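Local coordinates for tudor domain-containing protein 1 (PDB 4B9W) that scaffolds Piwi proteins and piRNA biogenesis factors in the repression of transposons in the germline, its third extended Tudor domain binding here a dimethylarginine peptide of MILI, at residues E12-V15 with D16-V19; A41-K44 with L45-N49; A74-S77 with G78-N81; E108-T111 with D112-Q115. One frame throughout, in Å; residues are numbered along the deposited sequence.

Interaction 1 (E12-V15 with D16-V19); sequences EFTV and DETV
Glu17 reaches back over the turn so that its carboxylate meets the backbone of Thr14 and the side chain of Phe13, with its chain lying roughly perpendicular to the side chains of both residues. CG stands trans to the backbone N (chi1 -174°) and the chain beyond it is extended, which brings OE1 to 2.9 Å from Thr14 N. That hydrogen bond is nearly straight, at 163°, and the N-H comes in almost in line with the CD-OE1 bond. The same oxygen lies at the edge of the Phe13 ring, 3.8 Å from Phe13 CD1, with ring and carboxylate planes 50° apart. Thr14 OG1 flanks the aliphatic part of the chain, 3.6 Å from Glu17 CB. The second carboxylate oxygen is used elsewhere, in a salt bridge from Glu17 OE2 to Lys38, while Asp16 pairs with Arg163. In the main chain, Glu17 N donates to Thr14 O at 2.9 Å, from above the carbonyl plane. This bond closes a type II beta turn from Thr14 to Glu17, with Asp16 at its third position at a positive phi. The turn leads into strand 18-26, which pairs with strand 160-168 in the six-stranded sheet of the extended Tudor domain.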
ATOM      1  N   GLU A  12      -9.199   8.842  19.054  1.00 21.37           N
ATOM      2  CA  GLU A  12      -8.048   8.922  19.943  1.00 22.93           C
ATOM      3  C   GLU A  12      -8.221   7.996  21.137  1.00 22.39           C
ATOM      4  O   GLU A  12      -9.348   7.802  21.617  1.00 22.00           O
ATOM      5  CB  GLU A  12      -7.846  10.374  20.399  1.00 24.75           C
ATOM      6  CG  GLU A  12      -7.449  11.331  19.273  1.00 26.00           C
ATOM      7  CD  GLU A  12      -6.093  11.008  18.689  1.00 27.81           C
ATOM      8  OE1 GLU A  12      -5.435  10.099  19.235  1.00 33.47           O
ATOM      9  OE2 GLU A  12      -5.659  11.656  17.702  1.00 27.70           O
ATOM     10  N   PHE A  13      -7.090   7.447  21.598  1.00 21.67           N
ATOM     11  CA  PHE A  13      -7.045   6.471  22.694  1.00 20.80           C
ATOM     12  C   PHE A  13      -6.023   6.786  23.780  1.00 20.50           C
ATOM     13  O   PHE A  13      -5.041   7.501  23.559  1.00 18.98           O
ATOM     14  CB  PHE A  13      -6.681   5.071  22.143  1.00 20.26           C
ATOM     15  CG  PHE A  13      -7.582   4.603  21.048  1.00 20.02           C
ATOM     16  CD1 PHE A  13      -8.790   3.973  21.347  1.00 19.86           C
ATOM     17  CD2 PHE A  13      -7.259   4.837  19.726  1.00 19.39           C
ATOM     18  CE1 PHE A  13      -9.644   3.570  20.341  1.00 18.75           C
ATOM     19  CE2 PHE A  13      -8.111   4.421  18.712  1.00 18.91           C
ATOM     20  CZ  PHE A  13      -9.299   3.795  19.018  1.00 18.60           C
ATOM     21  N   THR A  14      -6.229   6.176  24.947  1.00 20.74           N
ATOM     22  CA  THR A  14      -5.189   6.108  25.959  1.00 20.40           C
ATOM     23  C   THR A  14      -4.596   4.683  26.040  1.00 19.74           C
ATOM     24  O   THR A  14      -5.279   3.678  25.777  1.00 18.67           O
ATOM     25  CB  THR A  14      -5.705   6.556  27.329  1.00 20.18           C
ATOM     26  OG1 THR A  14      -6.729   5.663  27.746  1.00 20.56           O
ATOM     27  CG2 THR A  14      -6.249   8.011  27.274  1.00 21.02           C
ATOM     28  N   VAL A  15      -3.322   4.616  26.422  1.00 18.56           N
ATOM     29  CA  VAL A  15      -2.629   3.340  26.510  1.00 18.48           C
ATOM     30  C   VAL A  15      -3.353   2.500  27.563  1.00 19.00           C
ATOM     31  O   VAL A  15      -3.757   3.018  28.599  1.00 17.92           O
ATOM     32  CB  VAL A  15      -1.129   3.528  26.823  1.00 17.78           C
ATOM     33  CG1 VAL A  15      -0.433   2.190  26.992  1.00 16.20           C
ATOM     34  CG2 VAL A  15      -0.463   4.344  25.714  1.00 17.09           C
ATOM     35  N   ASP A  16      -3.572   1.228  27.232  1.00 20.59           N
ATOM     36  CA  ASP A  16      -4.366   0.274  28.030  1.00 21.81           C
ATOM     37  C   ASP A  16      -5.859   0.548  28.150  1.00 20.61           C
ATOM     38  O   ASP A  16      -6.543  -0.137  28.918  1.00 19.78           O
ATOM     39  CB  ASP A  16      -3.772   0.061  29.423  1.00 24.47           C
ATOM     40  CG  ASP A  16      -2.546  -0.798  29.389  1.00 27.63           C
ATOM     41  OD1 ASP A  16      -2.388  -1.587  28.423  1.00 29.75           O
ATOM     42  OD2 ASP A  16      -1.734  -0.688  30.336  1.00 32.84           O
ATOM     43  N   GLU A  17      -6.378   1.479  27.351  1.00 19.41           N
ATOM     44  CA  GLU A  17      -7.825   1.650  27.225  1.00 18.97           C
ATOM     45  C   GLU A  17      -8.491   0.351  26.766  1.00 18.42           C
ATOM     46  O   GLU A  17      -8.007  -0.318  25.852  1.00 17.84           O
ATOM     47  CB  GLU A  17      -8.140   2.766  26.237  1.00 19.07           C
ATOM     48  CG  GLU A  17      -9.616   3.111  26.145  1.00 19.85           C
ATOM     49  CD  GLU A  17      -9.896   4.276  25.210  1.00 20.84           C
ATOM     50  OE1 GLU A  17      -8.975   5.100  24.950  1.00 20.95           O
ATOM     51  OE2 GLU A  17     -11.051   4.383  24.753  1.00 20.87           O
ATOM     52  N   THR A  18      -9.586  -0.028  27.416  1.00 18.12           N
ATOM     53  CA  THR A  18     -10.369  -1.176  26.950  1.00 17.66           C
ATOM     54  C   THR A  18     -11.707  -0.708  26.393  1.00 16.69           C
ATOM     55  O   THR A  18     -12.412   0.092  27.006  1.00 16.66           O
ATOM     56  CB  THR A  18     -10.579  -2.225  28.042  1.00 18.19           C
ATOM     57  OG1 THR A  18     -11.295  -1.630  29.128  1.00 20.48           O
ATOM     58  CG2 THR A  18      -9.271  -2.723  28.526  1.00 18.03           C
ATOM     59  N   VAL A  19     -12.022  -1.185  25.201  1.00 15.42           N
ATOM     60  CA  VAL A  19     -13.127  -0.665  24.439  1.00 15.41           C
ATOM     61  C   VAL A  19     -13.646  -1.741  23.477  1.00 14.65           C
ATOM     62  O   VAL A  19     -12.888  -2.538  22.941  1.00 13.90           O
ATOM     63  CB  VAL A  19     -12.689   0.615  23.691  1.00 15.56           C
ATOM     64  CG1 VAL A  19     -11.429   0.339  22.888  1.00 15.68           C
ATOM     65  CG2 VAL A  19     -13.827   1.168  22.826  1.00 15.42           C
TER

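Interaction 2 (A41-K44 with L45-N49); sequences ALEK and LDDLN
The first turns of alpha-helix 41-57 are defined here by four successive i to i+4 hydrogen bonds. Leu45 N donates to Ala41 O at 2.8 Å, from almost straight beyond the carbonyl. The next three bonds, Asp46 N to Leu42 O, Asp47 N to Glu43 O and Leu48 N to Lys44 O, are each 2.9 to 3.0 Å long, and their donors stand 21-29° off the carbonyl planes. No side-chain hydrogen bond joins the two segments; the side chains meet only by proximity. Asp47 CG is trans to its own carbonyl carbon (chi1 -69°), a torsion that turns the carboxylate back along the helix toward the preceding turn. Its OD2 therefore sits 3.6 Å from Glu43 CG and 3.1 Å from Glu43 O; the latter is an approach of two acceptors and not a bond. Glu43 is extended and its carboxylate plane is 49° from that of Asp47, with OE2 and OD2 4.3 Å apart, so the like charges probably repel mildly. Asp46 repeats the backward fold, its OD2 3.4 Å from Leu42 O, again without a hydrogen bond. Acidic groups in these opening turns would be expected to interact favourably with the positive end of the helix dipole. The extended Lys44 chain carries NZ to Asp39 O, just ahead of the helix. On the inner side, Leu45 lies on His35 of strand 31-36 and on Asp102, and Leu48 on Arg84 of strand 81-90, placing the helix start between elements of the two larger sheets.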
ATOM      1  N   ALA A  41     -20.212   6.532  18.608  1.00 20.95           N
ATOM      2  CA  ALA A  41     -19.584   6.475  17.280  1.00 20.82           C
ATOM      3  C   ALA A  41     -20.502   5.970  16.179  1.00 20.26           C
ATOM      4  O   ALA A  41     -20.711   6.671  15.192  1.00 19.07           O
ATOM      5  CB  ALA A  41     -18.316   5.616  17.325  1.00 21.10           C
ATOM      6  N   LEU A  42     -21.015   4.744  16.330  1.00 20.72           N
ATOM      7  CA  LEU A  42     -21.797   4.120  15.282  1.00 20.52           C
ATOM      8  C   LEU A  42     -22.984   5.009  14.907  1.00 21.27           C
ATOM      9  O   LEU A  42     -23.304   5.149  13.736  1.00 19.25           O
ATOM     10  CB  LEU A  42     -22.261   2.707  15.666  1.00 20.71           C
ATOM     11  CG  LEU A  42     -21.210   1.579  15.597  1.00 21.12           C
ATOM     12  CD1 LEU A  42     -21.866   0.197  15.599  1.00 20.40           C
ATOM     13  CD2 LEU A  42     -20.285   1.739  14.386  1.00 21.42           C
ATOM     14  N   GLU A  43     -23.609   5.641  15.899  1.00 22.15           N
ATOM     15  CA  GLU A  43     -24.770   6.476  15.620  1.00 23.03           C
ATOM     16  C   GLU A  43     -24.380   7.800  14.940  1.00 21.99           C
ATOM     17  O   GLU A  43     -25.025   8.220  13.977  1.00 21.06           O
ATOM     18  CB  GLU A  43     -25.551   6.757  16.897  1.00 25.40           C
ATOM     19  CG  GLU A  43     -26.769   7.623  16.606  1.00 28.30           C
ATOM     20  CD  GLU A  43     -27.676   7.802  17.791  1.00 30.56           C
ATOM     21  OE1 GLU A  43     -27.275   7.431  18.915  1.00 32.87           O
ATOM     22  OE2 GLU A  43     -28.795   8.328  17.587  1.00 33.66           O
ATOM     23  N   LYS A  44     -23.347   8.465  15.448  1.00 20.57           N
ATOM     24  CA  LYS A  44     -22.859   9.693  14.812  1.00 20.67           C
ATOM     25  C   LYS A  44     -22.394   9.434  13.375  1.00 19.77           C
ATOM     26  O   LYS A  44     -22.613  10.268  12.487  1.00 18.14           O
ATOM     27  CB  LYS A  44     -21.708  10.307  15.619  1.00 21.58           C
ATOM     28  CG  LYS A  44     -22.136  10.992  16.902  1.00 22.05           C
ATOM     29  CD  LYS A  44     -20.954  11.210  17.835  1.00 22.78           C
ATOM     30  CE  LYS A  44     -21.279  12.198  18.951  1.00 23.25           C
ATOM     31  NZ  LYS A  44     -20.196  12.141  19.981  1.00 24.47           N
ATOM     32  N   LEU A  45     -21.754   8.277  13.147  1.00 18.34           N
ATOM     33  CA  LEU A  45     -21.314   7.901  11.806  1.00 17.69           C
ATOM     34  C   LEU A  45     -22.492   7.628  10.853  1.00 18.79           C
ATOM     35  O   LEU A  45     -22.462   8.071   9.710  1.00 18.66           O
ATOM     36  CB  LEU A  45     -20.389   6.689  11.864  1.00 17.08           C
ATOM     37  CG  LEU A  45     -19.868   6.186  10.528  1.00 15.76           C
ATOM     38  CD1 LEU A  45     -19.063   7.272   9.823  1.00 15.03           C
ATOM     39  CD2 LEU A  45     -19.061   4.924  10.798  1.00 15.17           C
ATOM     40  N   ASP A  46     -23.518   6.910  11.315  1.00 20.53           N
ATOM     41  CA  ASP A  46     -24.802   6.805  10.573  1.00 21.84           C
ATOM     42  C   ASP A  46     -25.391   8.175  10.232  1.00 21.08           C
ATOM     43  O   ASP A  46     -25.832   8.418   9.107  1.00 19.89           O
ATOM     44  CB  ASP A  46     -25.861   6.055  11.396  1.00 24.65           C
ATOM     45  CG  ASP A  46     -25.642   4.557  11.433  1.00 27.06           C
ATOM     46  OD1 ASP A  46     -25.010   4.000  10.506  1.00 28.97           O
ATOM     47  OD2 ASP A  46     -26.131   3.920  12.403  1.00 30.49           O
ATOM     48  N   ASP A  47     -25.407   9.077  11.204  1.00 20.74           N
ATOM     49  CA  ASP A  47     -25.988  10.402  10.967  1.00 20.90           C
ATOM     50  C   ASP A  47     -25.209  11.217   9.926  1.00 19.60           C
ATOM     51  O   ASP A  47     -25.811  11.869   9.064  1.00 18.81           O
ATOM     52  CB  ASP A  47     -26.116  11.169  12.283  1.00 22.62           C
ATOM     53  CG  ASP A  47     -27.177  10.567  13.206  1.00 24.09           C
ATOM     54  OD1 ASP A  47     -28.230  10.109  12.697  1.00 25.29           O
ATOM     55  OD2 ASP A  47     -26.954  10.545  14.433  1.00 25.19           O
ATOM     56  N   LEU A  48     -23.881  11.167  10.006  1.00 18.71           N
ATOM     57  CA  LEU A  48     -23.012  11.844   9.051  1.00 18.00           C
ATOM     58  C   LEU A  48     -23.229  11.301   7.644  1.00 17.73           C
ATOM     59  O   LEU A  48     -23.331  12.064   6.684  1.00 17.44           O
ATOM     60  CB  LEU A  48     -21.543  11.693   9.458  1.00 18.42           C
ATOM     61  CG  LEU A  48     -20.500  12.186   8.444  1.00 18.48           C
ATOM     62  CD1 LEU A  48     -20.704  13.666   8.149  1.00 17.25           C
ATOM     63  CD2 LEU A  48     -19.088  11.909   8.924  1.00 17.01           C
ATOM     64  N   ASN A  49     -23.283   9.975   7.531  1.00 17.65           N
ATOM     65  CA  ASN A  49     -23.473   9.297   6.250  1.00 17.31           C
ATOM     66  C   ASN A  49     -24.806   9.627   5.613  1.00 18.67           C
ATOM     67  O   ASN A  49     -24.903   9.802   4.391  1.00 18.64           O
ATOM     68  CB  ASN A  49     -23.338   7.780   6.424  1.00 16.59           C
ATOM     69  CG  ASN A  49     -21.894   7.358   6.668  1.00 16.08           C
ATOM     70  OD1 ASN A  49     -20.960   8.104   6.353  1.00 14.50           O
ATOM     71  ND2 ASN A  49     -21.707   6.166   7.249  1.00 15.78           N
TER

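Interaction 3 (A74-S77 with G78-N81); sequences AFFS and GDGN
Phe76 N donates to Asn81 O at 2.9 Å and 175°, and Phe76 O receives two backbone donors in return. Gly80 N is the closer, 2.7 Å from Phe76 O; Asp79 N is longer, 3.3 Å from the same oxygen and well above its carbonyl plane. Gly80 and Asn81 together face the single residue Phe76, a G1 beta bulge in which Gly80 holds a positive phi of 75°. An Asx turn braces it: Asp79 OD1 accepts from Asn81 N at 3.2 Å, out of the carboxylate plane, while OD2 bonds to Tyr83 OH and more weakly to Asn81 ND2. Outside these bonds come the rings. Gly78 CA packs over one face of Phe76 as a CH-pi contact, 3.8 Å from CA to the ring centroid, while Asp79 OD1 lies obliquely, 3.4 Å from Phe76 CD2. On the other flank, Phe75 CE1 approaches Gly80 O at 3.3 Å, and its ring meets Trp82 edge-to-face. The MILI peptide packs its backbone on Phe76 and a modified side chain on Asp79. A carboxylate gripped by Asn81 N and Tyr83 OH is thus held beside the ligand, where its negative charge would probably favour a cationic methylated arginine.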
ATOM      1  N   ALA A  74     -16.569  10.143  -1.634  1.00 12.77           N
ATOM      2  CA  ALA A  74     -16.369   9.202  -2.734  1.00 12.35           C
ATOM      3  C   ALA A  74     -17.519   8.205  -2.756  1.00 12.33           C
ATOM      4  O   ALA A  74     -17.956   7.750  -1.717  1.00 12.25           O
ATOM      5  CB  ALA A  74     -15.032   8.471  -2.578  1.00 11.83           C
ATOM      6  N   PHE A  75     -18.001   7.877  -3.949  1.00 12.50           N
ATOM      7  CA  PHE A  75     -19.079   6.911  -4.128  1.00 13.13           C
ATOM      8  C   PHE A  75     -18.505   5.501  -3.994  1.00 13.05           C
ATOM      9  O   PHE A  75     -17.510   5.195  -4.616  1.00 12.56           O
ATOM     10  CB  PHE A  75     -19.689   7.130  -5.524  1.00 13.49           C
ATOM     11  CG  PHE A  75     -20.794   6.194  -5.874  1.00 13.82           C
ATOM     12  CD1 PHE A  75     -22.064   6.396  -5.382  1.00 14.47           C
ATOM     13  CD2 PHE A  75     -20.576   5.125  -6.725  1.00 14.00           C
ATOM     14  CE1 PHE A  75     -23.099   5.524  -5.705  1.00 14.60           C
ATOM     15  CE2 PHE A  75     -21.606   4.254  -7.058  1.00 14.12           C
ATOM     16  CZ  PHE A  75     -22.864   4.455  -6.552  1.00 14.38           C
ATOM     17  N   PHE A  76     -19.109   4.663  -3.159  1.00 14.08           N
ATOM     18  CA  PHE A  76     -18.671   3.269  -2.980  1.00 15.14           C
ATOM     19  C   PHE A  76     -19.652   2.319  -3.682  1.00 16.41           C
ATOM     20  O   PHE A  76     -20.808   2.149  -3.256  1.00 15.91           O
ATOM     21  CB  PHE A  76     -18.536   2.930  -1.478  1.00 14.98           C
ATOM     22  CG  PHE A  76     -18.184   1.493  -1.204  1.00 14.35           C
ATOM     23  CD1 PHE A  76     -17.079   0.905  -1.815  1.00 14.23           C
ATOM     24  CD2 PHE A  76     -18.967   0.709  -0.358  1.00 14.29           C
ATOM     25  CE1 PHE A  76     -16.751  -0.419  -1.582  1.00 14.15           C
ATOM     26  CE2 PHE A  76     -18.645  -0.618  -0.128  1.00 14.13           C
ATOM     27  CZ  PHE A  76     -17.537  -1.187  -0.743  1.00 14.17           C
ATOM     28  N   SER A  77     -19.188   1.719  -4.775  1.00 17.70           N
ATOM     29  CA  SER A  77     -20.044   0.903  -5.639  1.00 18.70           C
ATOM     30  C   SER A  77     -20.514  -0.387  -4.950  1.00 18.79           C
ATOM     31  O   SER A  77     -21.550  -0.928  -5.314  1.00 18.73           O
ATOM     32  CB  SER A  77     -19.296   0.549  -6.920  1.00 19.09           C
ATOM     33  OG  SER A  77     -18.085  -0.066  -6.543  1.00 20.22           O
ATOM     34  N   GLY A  78     -19.751  -0.860  -3.968  1.00 18.17           N
ATOM     35  CA  GLY A  78     -20.174  -1.955  -3.096  1.00 18.09           C
ATOM     36  C   GLY A  78     -21.592  -1.835  -2.534  1.00 18.18           C
ATOM     37  O   GLY A  78     -22.320  -2.821  -2.523  1.00 18.97           O
ATOM     38  N   ASP A  79     -21.996  -0.652  -2.062  1.00 17.24           N
ATOM     39  CA  ASP A  79     -23.390  -0.462  -1.619  1.00 17.03           C
ATOM     40  C   ASP A  79     -24.117   0.737  -2.252  1.00 16.41           C
ATOM     41  O   ASP A  79     -25.266   0.990  -1.929  1.00 15.35           O
ATOM     42  CB  ASP A  79     -23.449  -0.337  -0.095  1.00 17.94           C
ATOM     43  CG  ASP A  79     -22.814   0.955   0.420  1.00 18.27           C
ATOM     44  OD1 ASP A  79     -22.223   1.704  -0.390  1.00 18.59           O
ATOM     45  OD2 ASP A  79     -22.905   1.218   1.640  1.00 17.67           O
ATOM     46  N   GLY A  80     -23.451   1.486  -3.125  1.00 15.41           N
ATOM     47  CA  GLY A  80     -24.108   2.580  -3.846  1.00 15.48           C
ATOM     48  C   GLY A  80     -24.371   3.842  -3.044  1.00 15.09           C
ATOM     49  O   GLY A  80     -25.275   4.608  -3.361  1.00 15.92           O
ATOM     50  N   ASN A  81     -23.563   4.079  -2.021  1.00 14.82           N
ATOM     51  CA  ASN A  81     -23.688   5.277  -1.204  1.00 14.02           C
ATOM     52  C   ASN A  81     -22.384   6.079  -1.190  1.00 13.40           C
ATOM     53  O   ASN A  81     -21.300   5.547  -1.500  1.00 12.30           O
ATOM     54  CB  ASN A  81     -24.057   4.880   0.215  1.00 14.66           C
ATOM     55  CG  ASN A  81     -25.417   4.165   0.299  1.00 15.52           C
ATOM     56  OD1 ASN A  81     -26.390   4.596  -0.321  1.00 15.13           O
ATOM     57  ND2 ASN A  81     -25.480   3.084   1.066  1.00 15.32           N
TER

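Interaction 4 (E108-T111 with D112-Q115); sequences EVTT and DQLQ
The carboxamide of Gln113 has different neighbours on its two sides. Thr110 OG1 stands off one face, 3.6 Å from Gln113 CD and shifted toward the CG and OE1 end, while Val109 CB lies on the far side of the amide plane, 3.3 Å from Gln113 OE1. At the oxygen end the amide takes a hydrogen bond from the backbone: Thr110 N donates to Gln113 OE1 at 3.1 Å and 166°, tilted 26° from the carbonyl plane. Gln113 arrives there with CG trans to the carbonyl carbon (chi1 -69°) and the chain extended beyond it, crossing Val109 and Thr110 at a slant. Thr110 OG1 also touches the aliphatic part, 3.4 Å from Gln113 CG. A second hydrogen bond runs the opposite way, Gln113 N to Thr110 O at 2.9 Å, with the donor above the carbonyl plane. Side-chain and main-chain bonds together close the short helical turn at Thr111 and Asp112 that connects strand 106-109 to strand 114-116, the two outermost strands of the five-stranded antiparallel sheet of the SH3-like Tudor core. Leu114 N gives only a weak bond to Thr111 O, 3.4 Å long. Among the apolar side chains, Val109 CG2 packs against Leu114 CD2 at 3.7 Å, and both residues rest on Val98 of strand 96-100. Leu114 also reaches Cys72 of strand 71-76.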
ATOM      1  N   GLU A 108     -10.751   2.047  -6.431  1.00 12.90           N
ATOM      2  CA  GLU A 108     -10.520   2.882  -7.607  1.00 12.99           C
ATOM      3  C   GLU A 108     -11.836   3.460  -8.124  1.00 12.94           C
ATOM      4  O   GLU A 108     -12.760   2.701  -8.449  1.00 12.12           O
ATOM      5  CB  GLU A 108      -9.881   2.066  -8.709  1.00 13.53           C
ATOM      6  CG  GLU A 108      -9.603   2.889  -9.963  1.00 13.85           C
ATOM      7  CD  GLU A 108      -8.811   2.126 -10.995  1.00 14.33           C
ATOM      8  OE1 GLU A 108      -8.127   1.165 -10.610  1.00 15.30           O
ATOM      9  OE2 GLU A 108      -8.866   2.495 -12.191  1.00 15.28           O
ATOM     10  N   VAL A 109     -11.918   4.794  -8.194  1.00 12.84           N
ATOM     11  CA  VAL A 109     -13.101   5.482  -8.700  1.00 13.02           C
ATOM     12  C   VAL A 109     -12.761   6.423  -9.867  1.00 14.09           C
ATOM     13  O   VAL A 109     -11.581   6.703 -10.158  1.00 13.53           O
ATOM     14  CB  VAL A 109     -13.850   6.235  -7.577  1.00 13.07           C
ATOM     15  CG1 VAL A 109     -14.281   5.267  -6.479  1.00 12.93           C
ATOM     16  CG2 VAL A 109     -13.012   7.360  -6.976  1.00 12.91           C
ATOM     17  N   THR A 110     -13.805   6.833 -10.580  1.00 14.72           N
ATOM     18  CA  THR A 110     -13.706   7.835 -11.618  1.00 15.29           C
ATOM     19  C   THR A 110     -13.993   9.216 -11.020  1.00 16.37           C
ATOM     20  O   THR A 110     -14.450   9.342  -9.854  1.00 15.62           O
ATOM     21  CB  THR A 110     -14.754   7.581 -12.727  1.00 15.69           C
ATOM     22  OG1 THR A 110     -16.071   7.694 -12.170  1.00 16.03           O
ATOM     23  CG2 THR A 110     -14.571   6.202 -13.368  1.00 15.29           C
ATOM     24  N   THR A 111     -13.783  10.247 -11.835  1.00 17.09           N
ATOM     25  CA  THR A 111     -13.981  11.634 -11.405  1.00 17.94           C
ATOM     26  C   THR A 111     -15.438  11.999 -11.104  1.00 17.99           C
ATOM     27  O   THR A 111     -15.693  12.879 -10.280  1.00 18.59           O
ATOM     28  CB  THR A 111     -13.402  12.628 -12.421  1.00 19.02           C
ATOM     29  OG1 THR A 111     -13.768  12.237 -13.755  1.00 21.34           O
ATOM     30  CG2 THR A 111     -11.901  12.653 -12.304  1.00 19.86           C
ATOM     31  N   ASP A 112     -16.389  11.325 -11.741  1.00 17.42           N
ATOM     32  CA  ASP A 112     -17.796  11.509 -11.399  1.00 18.14           C
ATOM     33  C   ASP A 112     -18.169  10.882 -10.058  1.00 17.59           C
ATOM     34  O   ASP A 112     -19.266  11.099  -9.569  1.00 17.92           O
ATOM     35  CB  ASP A 112     -18.704  10.901 -12.458  1.00 18.82           C
ATOM     36  CG  ASP A 112     -18.659  11.649 -13.764  1.00 19.70           C
ATOM     37  OD1 ASP A 112     -18.155  12.788 -13.819  1.00 20.13           O
ATOM     38  OD2 ASP A 112     -19.132  11.074 -14.760  1.00 22.58           O
ATOM     39  N   GLN A 113     -17.271  10.090  -9.487  1.00 16.54           N
ATOM     40  CA  GLN A 113     -17.536   9.384  -8.251  1.00 16.02           C
ATOM     41  C   GLN A 113     -16.838  10.078  -7.056  1.00 16.04           C
ATOM     42  O   GLN A 113     -16.761   9.528  -5.955  1.00 16.14           O
ATOM     43  CB  GLN A 113     -17.109   7.922  -8.407  1.00 16.20           C
ATOM     44  CG  GLN A 113     -17.978   7.129  -9.371  1.00 15.89           C
ATOM     45  CD  GLN A 113     -17.523   5.682  -9.590  1.00 16.17           C
ATOM     46  OE1 GLN A 113     -16.328   5.367  -9.582  1.00 15.97           O
ATOM     47  NE2 GLN A 113     -18.489   4.793  -9.797  1.00 15.57           N
ATOM     48  N   LEU A 114     -16.352  11.298  -7.294  1.00 15.30           N
ATOM     49  CA  LEU A 114     -15.713  12.124  -6.293  1.00 15.44           C
ATOM     50  C   LEU A 114     -16.454  13.460  -6.196  1.00 15.61           C
ATOM     51  O   LEU A 114     -16.883  14.003  -7.199  1.00 15.25           O
ATOM     52  CB  LEU A 114     -14.268  12.402  -6.691  1.00 15.54           C
ATOM     53  CG  LEU A 114     -13.311  11.217  -6.693  1.00 15.43           C
ATOM     54  CD1 LEU A 114     -11.963  11.686  -7.225  1.00 15.62           C
ATOM     55  CD2 LEU A 114     -13.198  10.646  -5.287  1.00 15.07           C
ATOM     56  N   GLN A 115     -16.626  13.950  -4.979  1.00 15.73           N
ATOM     57  CA  GLN A 115     -17.147  15.280  -4.733  1.00 16.69           C
ATOM     58  C   GLN A 115     -16.317  15.920  -3.621  1.00 17.16           C
ATOM     59  O   GLN A 115     -15.851  15.233  -2.691  1.00 16.34           O
ATOM     60  CB  GLN A 115     -18.644  15.219  -4.356  1.00 16.74           C
ATOM     61  CG  GLN A 115     -19.522  14.715  -5.501  1.00 17.14           C
ATOM     62  CD  GLN A 115     -21.009  14.903  -5.236  1.00 18.24           C
ATOM     63  OE1 GLN A 115     -21.427  15.947  -4.730  1.00 17.89           O
ATOM     64  NE2 GLN A 115     -21.817  13.879  -5.567  1.00 18.87           N
TER

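In the fold
Interactions 3 and 4 share one five-stranded sheet, their centres 10 Å apart, and touch directly: Phe75 N lies 2.9 Å from Gln113 O, probably hydrogen-bonded, and Ala74 packs on Leu114. Both mix buried apolar residues with polar turns, but only 74-81 combines a bulge with peptide contact. Interaction 1 lies at the surface about 31 Å from interaction 3, centre to centre, on the six-stranded mixed sheet. Interactions 1 and 4 nevertheless use one device, a side-chain carbonyl or carboxylate oxygen taking the backbone N-H three residues earlier. Interaction 2, partly buried, is helical: its backbone bonds do the holding, while its acidic side chains remain mainly exposed.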